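Replication initiator A family protein (Staphylococcus aureus CA-347, PDB 4PT7) probably initiates replication of staphylococcal multiresistance plasmids by binding the plasmid origin and assembling on it. Local coordinates at residues Y17-K21 against V22-S26; K87-N91 against D92-I96. All coordinates share one frame; numbering follows the deposited sequence.

Contact 1: residues Y17-K21 against V22-S26; sequences YQIPK and VFFTS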
loop_
_atom_site.group_PDB
_atom_site.type_symbol
_atom_site.label_atom_id
_atom_site.label_comp_id
_atom_site.label_asym_id
_atom_site.label_seq_id
_atom_site.Cartn_x
_atom_site.Cartn_y
_atom_site.Cartn_z
ATOM N N TYR B 17 -5.586 -15.375 -10.393
ATOM C CA TYR B 17 -5.295 -14.193 -11.176
ATOM C C TYR B 17 -4.158 -14.734 -12.020
ATOM O O TYR B 17 -3.291 -15.444 -11.511
ATOM C CB TYR B 17 -4.810 -13.045 -10.292
ATOM C CG TYR B 17 -5.931 -12.395 -9.523
ATOM C CD1 TYR B 17 -5.842 -12.232 -8.143
ATOM C CD2 TYR B 17 -7.098 -11.968 -10.172
ATOM C CE1 TYR B 17 -6.891 -11.659 -7.421
ATOM C CE2 TYR B 17 -8.145 -11.401 -9.465
ATOM C CZ TYR B 17 -8.037 -11.248 -8.091
ATOM O OH TYR B 17 -9.066 -10.675 -7.387
ATOM N N GLN B 18 -4.181 -14.422 -13.310
ATOM C CA GLN B 18 -3.177 -14.924 -14.244
ATOM C C GLN B 18 -2.174 -13.890 -14.718
ATOM O O GLN B 18 -2.548 -12.882 -15.331
ATOM C CB GLN B 18 -3.871 -15.534 -15.477
ATOM C CG GLN B 18 -4.749 -16.724 -15.176
ATOM C CD GLN B 18 -5.581 -17.165 -16.379
ATOM O OE1 GLN B 18 -5.672 -18.357 -16.679
ATOM N NE2 GLN B 18 -6.199 -16.204 -17.065
ATOM N N ILE B 19 -0.896 -14.157 -14.478
ATOM C CA ILE B 19 0.149 -13.248 -14.917
ATOM C C ILE B 19 0.882 -13.868 -16.095
ATOM O O ILE B 19 1.325 -15.013 -16.024
ATOM C CB ILE B 19 1.177 -12.972 -13.798
ATOM C CG1 ILE B 19 0.470 -12.445 -12.547
ATOM C CG2 ILE B 19 2.201 -11.938 -14.281
ATOM C CD1 ILE B 19 1.381 -12.324 -11.339
ATOM N N PRO B 20 0.998 -13.126 -17.206
ATOM C CA PRO B 20 1.693 -13.631 -18.392
ATOM C C PRO B 20 3.133 -14.014 -18.053
ATOM O O PRO B 20 3.860 -13.232 -17.433
ATOM C CB PRO B 20 1.633 -12.447 -19.355
ATOM C CG PRO B 20 0.333 -11.809 -19.011
ATOM C CD PRO B 20 0.327 -11.846 -17.496
ATOM N N LYS B 21 3.541 -15.213 -18.464
ATOM C CA LYS B 21 4.895 -15.698 -18.212
ATOM C C LYS B 21 5.935 -14.796 -18.865
ATOM O O LYS B 21 7.056 -14.659 -18.370
ATOM C CB LYS B 21 5.062 -17.132 -18.737
ATOM C CG LYS B 21 4.341 -18.202 -17.914
ATOM C CD LYS B 21 4.880 -19.602 -18.249
ATOM C CE LYS B 21 4.180 -20.665 -17.432
ATOM N NZ LYS B 21 4.706 -22.040 -17.724
ATOM N N VAL B 22 5.559 -14.180 -19.977
ATOM C CA VAL B 22 6.467 -13.289 -20.681
ATOM C C VAL B 22 6.933 -12.150 -19.753
ATOM O O VAL B 22 7.978 -11.551 -19.986
ATOM C CB VAL B 22 5.787 -12.727 -21.965
ATOM C CG1 VAL B 22 4.611 -11.849 -21.594
ATOM C CG2 VAL B 22 6.794 -11.972 -22.818
ATOM N N PHE B 23 6.177 -11.866 -18.691
ATOM C CA PHE B 23 6.569 -10.801 -17.759
ATOM C C PHE B 23 7.780 -11.221 -16.931
ATOM O O PHE B 23 8.375 -10.399 -16.233
ATOM C CB PHE B 23 5.414 -10.427 -16.792
ATOM C CG PHE B 23 4.286 -9.652 -17.440
ATOM C CD1 PHE B 23 4.347 -9.300 -18.784
ATOM C CD2 PHE B 23 3.163 -9.283 -16.705
ATOM C CE1 PHE B 23 3.298 -8.591 -19.390
ATOM C CE2 PHE B 23 2.114 -8.576 -17.294
ATOM C CZ PHE B 23 2.180 -8.229 -18.638
ATOM N N PHE B 24 8.147 -12.495 -16.996
ATOM C CA PHE B 24 9.286 -12.968 -16.220
ATOM C C PHE B 24 10.419 -13.495 -17.094
ATOM O O PHE B 24 11.454 -13.916 -16.590
ATOM C CB PHE B 24 8.857 -14.067 -15.243
ATOM C CG PHE B 24 7.748 -13.664 -14.316
ATOM C CD1 PHE B 24 6.418 -13.832 -14.687
ATOM C CD2 PHE B 24 8.030 -13.140 -13.057
ATOM C CE1 PHE B 24 5.379 -13.487 -13.812
ATOM C CE2 PHE B 24 7.003 -12.790 -12.177
ATOM C CZ PHE B 24 5.674 -12.966 -12.556
ATOM N N THR B 25 10.224 -13.472 -18.404
ATOM C CA THR B 25 11.248 -13.949 -19.327
ATOM C C THR B 25 11.723 -12.813 -20.220
ATOM O O THR B 25 12.930 -12.580 -20.341
ATOM C CB THR B 25 10.718 -15.099 -20.218
ATOM O OG1 THR B 25 9.584 -14.646 -20.970
ATOM C CG2 THR B 25 10.302 -16.290 -19.355
ATOM N N SER B 26 10.769 -12.109 -20.831
ATOM C CA SER B 26 11.054 -10.982 -21.725
ATOM C C SER B 26 11.760 -9.852 -20.988
ATOM O O SER B 26 11.330 -9.443 -19.901
ATOM C CB SER B 26 9.750 -10.442 -22.331
ATOM O OG SER B 26 9.978 -9.307 -23.152
#

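Contact 2: residues K87-N91 against D92-I96; sequences KGLEN and DGLLI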
loop_
_atom_site.group_PDB
_atom_site.type_symbol
_atom_site.label_atom_id
_atom_site.label_comp_id
_atom_site.label_asym_id
_atom_site.label_seq_id
_atom_site.Cartn_x
_atom_site.Cartn_y
_atom_site.Cartn_z
ATOM N N LYS B 87 1.336 4.198 -14.604
ATOM C CA LYS B 87 2.470 4.736 -15.342
ATOM C C LYS B 87 3.355 3.604 -15.859
ATOM O O LYS B 87 3.784 3.610 -17.011
ATOM C CB LYS B 87 3.293 5.665 -14.444
ATOM C CG LYS B 87 4.277 6.574 -15.193
ATOM C CD LYS B 87 3.533 7.649 -15.995
ATOM C CE LYS B 87 4.467 8.769 -16.480
ATOM N NZ LYS B 87 5.529 8.318 -17.430
ATOM N N GLY B 88 3.625 2.633 -14.993
ATOM C CA GLY B 88 4.455 1.510 -15.373
ATOM C C GLY B 88 3.819 0.657 -16.465
ATOM O O GLY B 88 4.487 0.279 -17.414
ATOM N N LEU B 89 2.531 0.347 -16.346
ATOM C CA LEU B 89 1.877 -0.460 -17.376
ATOM C C LEU B 89 1.826 0.320 -18.683
ATOM O O LEU B 89 2.022 -0.250 -19.761
ATOM C CB LEU B 89 0.463 -0.862 -16.943
ATOM C CG LEU B 89 0.411 -1.739 -15.686
ATOM C CD1 LEU B 89 -1.024 -2.193 -15.417
ATOM C CD2 LEU B 89 1.317 -2.942 -15.873
ATOM N N GLU B 90 1.599 1.628 -18.576
ATOM C CA GLU B 90 1.525 2.486 -19.750
ATOM C C GLU B 90 2.865 2.583 -20.484
ATOM O O GLU B 90 2.908 2.556 -21.714
ATOM C CB GLU B 90 1.050 3.882 -19.353
ATOM C CG GLU B 90 0.412 4.659 -20.493
ATOM C CD GLU B 90 -0.166 6.004 -20.060
ATOM O OE1 GLU B 90 -0.899 6.049 -19.044
ATOM O OE2 GLU B 90 0.105 7.012 -20.752
ATOM N N ASN B 91 3.961 2.676 -19.738
ATOM C CA ASN B 91 5.278 2.777 -20.368
ATOM C C ASN B 91 5.666 1.527 -21.144
ATOM O O ASN B 91 6.503 1.586 -22.042
ATOM C CB ASN B 91 6.371 3.074 -19.332
ATOM C CG ASN B 91 6.310 4.498 -18.802
ATOM O OD1 ASN B 91 5.946 5.433 -19.525
ATOM N ND2 ASN B 91 6.683 4.672 -17.538
ATOM N N ASP B 92 5.066 0.394 -20.795
ATOM C CA ASP B 92 5.376 -0.856 -21.473
ATOM C C ASP B 92 4.288 -1.269 -22.460
ATOM O O ASP B 92 4.228 -2.411 -22.904
ATOM C CB ASP B 92 5.635 -1.954 -20.433
ATOM C CG ASP B 92 7.075 -1.953 -19.938
ATOM O OD1 ASP B 92 7.360 -2.485 -18.842
ATOM O OD2 ASP B 92 7.936 -1.427 -20.670
ATOM N N GLY B 93 3.437 -0.314 -22.814
ATOM C CA GLY B 93 2.369 -0.577 -23.760
ATOM C C GLY B 93 1.338 -1.586 -23.298
ATOM O O GLY B 93 0.603 -2.131 -24.112
ATOM N N LEU B 94 1.261 -1.829 -21.997
ATOM C CA LEU B 94 0.290 -2.789 -21.469
ATOM C C LEU B 94 -1.009 -2.110 -21.064
ATOM O O LEU B 94 -1.996 -2.781 -20.735
ATOM C CB LEU B 94 0.876 -3.534 -20.265
ATOM C CG LEU B 94 2.133 -4.344 -20.587
ATOM C CD1 LEU B 94 2.744 -4.919 -19.310
ATOM C CD2 LEU B 94 1.754 -5.458 -21.568
ATOM N N LEU B 95 -1.019 -0.781 -21.107
ATOM C CA LEU B 95 -2.197 -0.022 -20.715
ATOM C C LEU B 95 -2.317 1.270 -21.497
ATOM O O LEU B 95 -1.334 1.997 -21.654
ATOM C CB LEU B 95 -2.123 0.309 -19.220
ATOM C CG LEU B 95 -3.294 1.077 -18.604
ATOM C CD1 LEU B 95 -4.514 0.182 -18.583
ATOM C CD2 LEU B 95 -2.944 1.516 -17.187
ATOM N N ILE B 96 -3.519 1.547 -21.996
ATOM C CA ILE B 96 -3.785 2.775 -22.735
ATOM C C ILE B 96 -4.733 3.594 -21.871
ATOM O O ILE B 96 -5.727 3.073 -21.361
ATOM C CB ILE B 96 -4.471 2.511 -24.090
ATOM C CG1 ILE B 96 -3.546 1.706 -25.006
ATOM C CG2 ILE B 96 -4.853 3.845 -24.743
ATOM C CD1 ILE B 96 -2.214 2.364 -25.274
#

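Contact 1: residues Y17-K21 against V22-S26
The carbonyl oxygen of Lys21 takes the amide of Phe24 at 2.8 Å from O to N, and one residue earlier Phe23 N binds Pro20 O at 3.0 Å. The two overlapping i+3 to i bonds close successive turns of type I geometry, which swing the chain from strand 16-20 into the short, weakly bonded helix 22-25; Ser26 N then reaches back to Val22 O.

The proline that ends the strand also packs on the turn. Its CB stands over the centre of the Phe23 ring, 4.1 Å from the centroid and only 5° off the ring normal, a CH-pi contact, while Pro20 CD follows the same face out to Phe23 CE2 at 3.7 Å. Phe23 holds CG beside its own backbone N (chi1 -73°), and this lays its ring alongside the pyrrolidine, both pointing the same way. Ile19 adds a single methyl: CG2, anti to the backbone N, meets Phe23 CD2 at 3.7 Å and Phe24 CE1 at 3.6 Å, crossing both aromatic side chains at about a right angle. The Phe24 ring also brings its edge to Lys21 O.

The Lys21 side chain is extended and leaves the turn; its NZ forms salt bridges with Glu127 and with Asp45 of the second subunit. Phe23 is further enclosed by Tyr29 and Tyr40, each in an edge-to-face stack, whereas Phe24 stacks edge-to-face with Tyr17 of the second subunit. Helix 34-52 touches Ile19 and Phe24, and helix 117-126 touches Val22 and Thr25, while strand 16-20 pairs antiparallel with a strand of the second subunit.

Contact 2: residues K87-N91 against D92-I96
The flat carbonyl group of Leu89 is approached on opposite faces by two amides of the following segment. Leu94 N comes at 2.8 Å from Leu89 O, tilted 25° from the carbonyl plane; Asp92 N stands well above the other face, 3.3 Å from that oxygen. Asp92 N also makes a weak bond to Gly88 O.

Beside this shared acceptor, Gly93 N donates to Glu90 O at 3.1 Å. Together with the bond from Leu94 to Leu89, it defines a Schellman motif that ends helix 79-91. Gly93 is its C-prime residue, and its positive phi of 64° reverses the winding and turns the chain toward strand 95-98.

Past the turn, the first strand residue packs on the helix end. Leu95 directs CB at the helix, where it meets Leu89 CB at 3.6 Å; the two leucines are thus joined near their backbones, and the Leu95 branch runs on to Leu108 of strand 107-110. The tips of Leu89 and Leu94 meet more loosely, CD2 to CD1 at 4.2 Å. Leu95 O receives a CA-H...O contact from Glu90 CA at 3.5 Å, with Glu90 CG 3.4 Å from it. With CG anti to the amide nitrogen (chi1 -157°), Glu90 lays that carbon near Leu95 O, and its extended chain ends with OE1 hydrogen-bonded to Gln97.

Chemically, the contact divides in two: backbone amides take up the carbonyls of Leu89 and Glu90, and weakly that of Gly88, while buried leucines fasten the helix to the hairpin, consistent with the step from helix to wing in a winged helix-turn-helix domain.

Overall arrangement
From the N terminus the chain first meets contact 1, where strand 16-20 turns into helix 22-25; helices 34-52, 68-74 and 79-91 follow before contact 2 opens. The two are in series, neither enclosing nor crossing the other, and each closes only a local turn. Contact 1 changes strand into helix beside the second subunit, whereas contact 2, whose own residues no other chain of the assembly touches, changes helix into strand and leads into the hairpin 95-98/107-110. Their centres lie about 15 Å apart, yet they meet directly: Phe23 CZ packs against Leu94 CD1 at 3.4 Å, with Tyr29 and Tyr40 touching both residues, tying the turn that follows the intersubunit strand to the body of the domain.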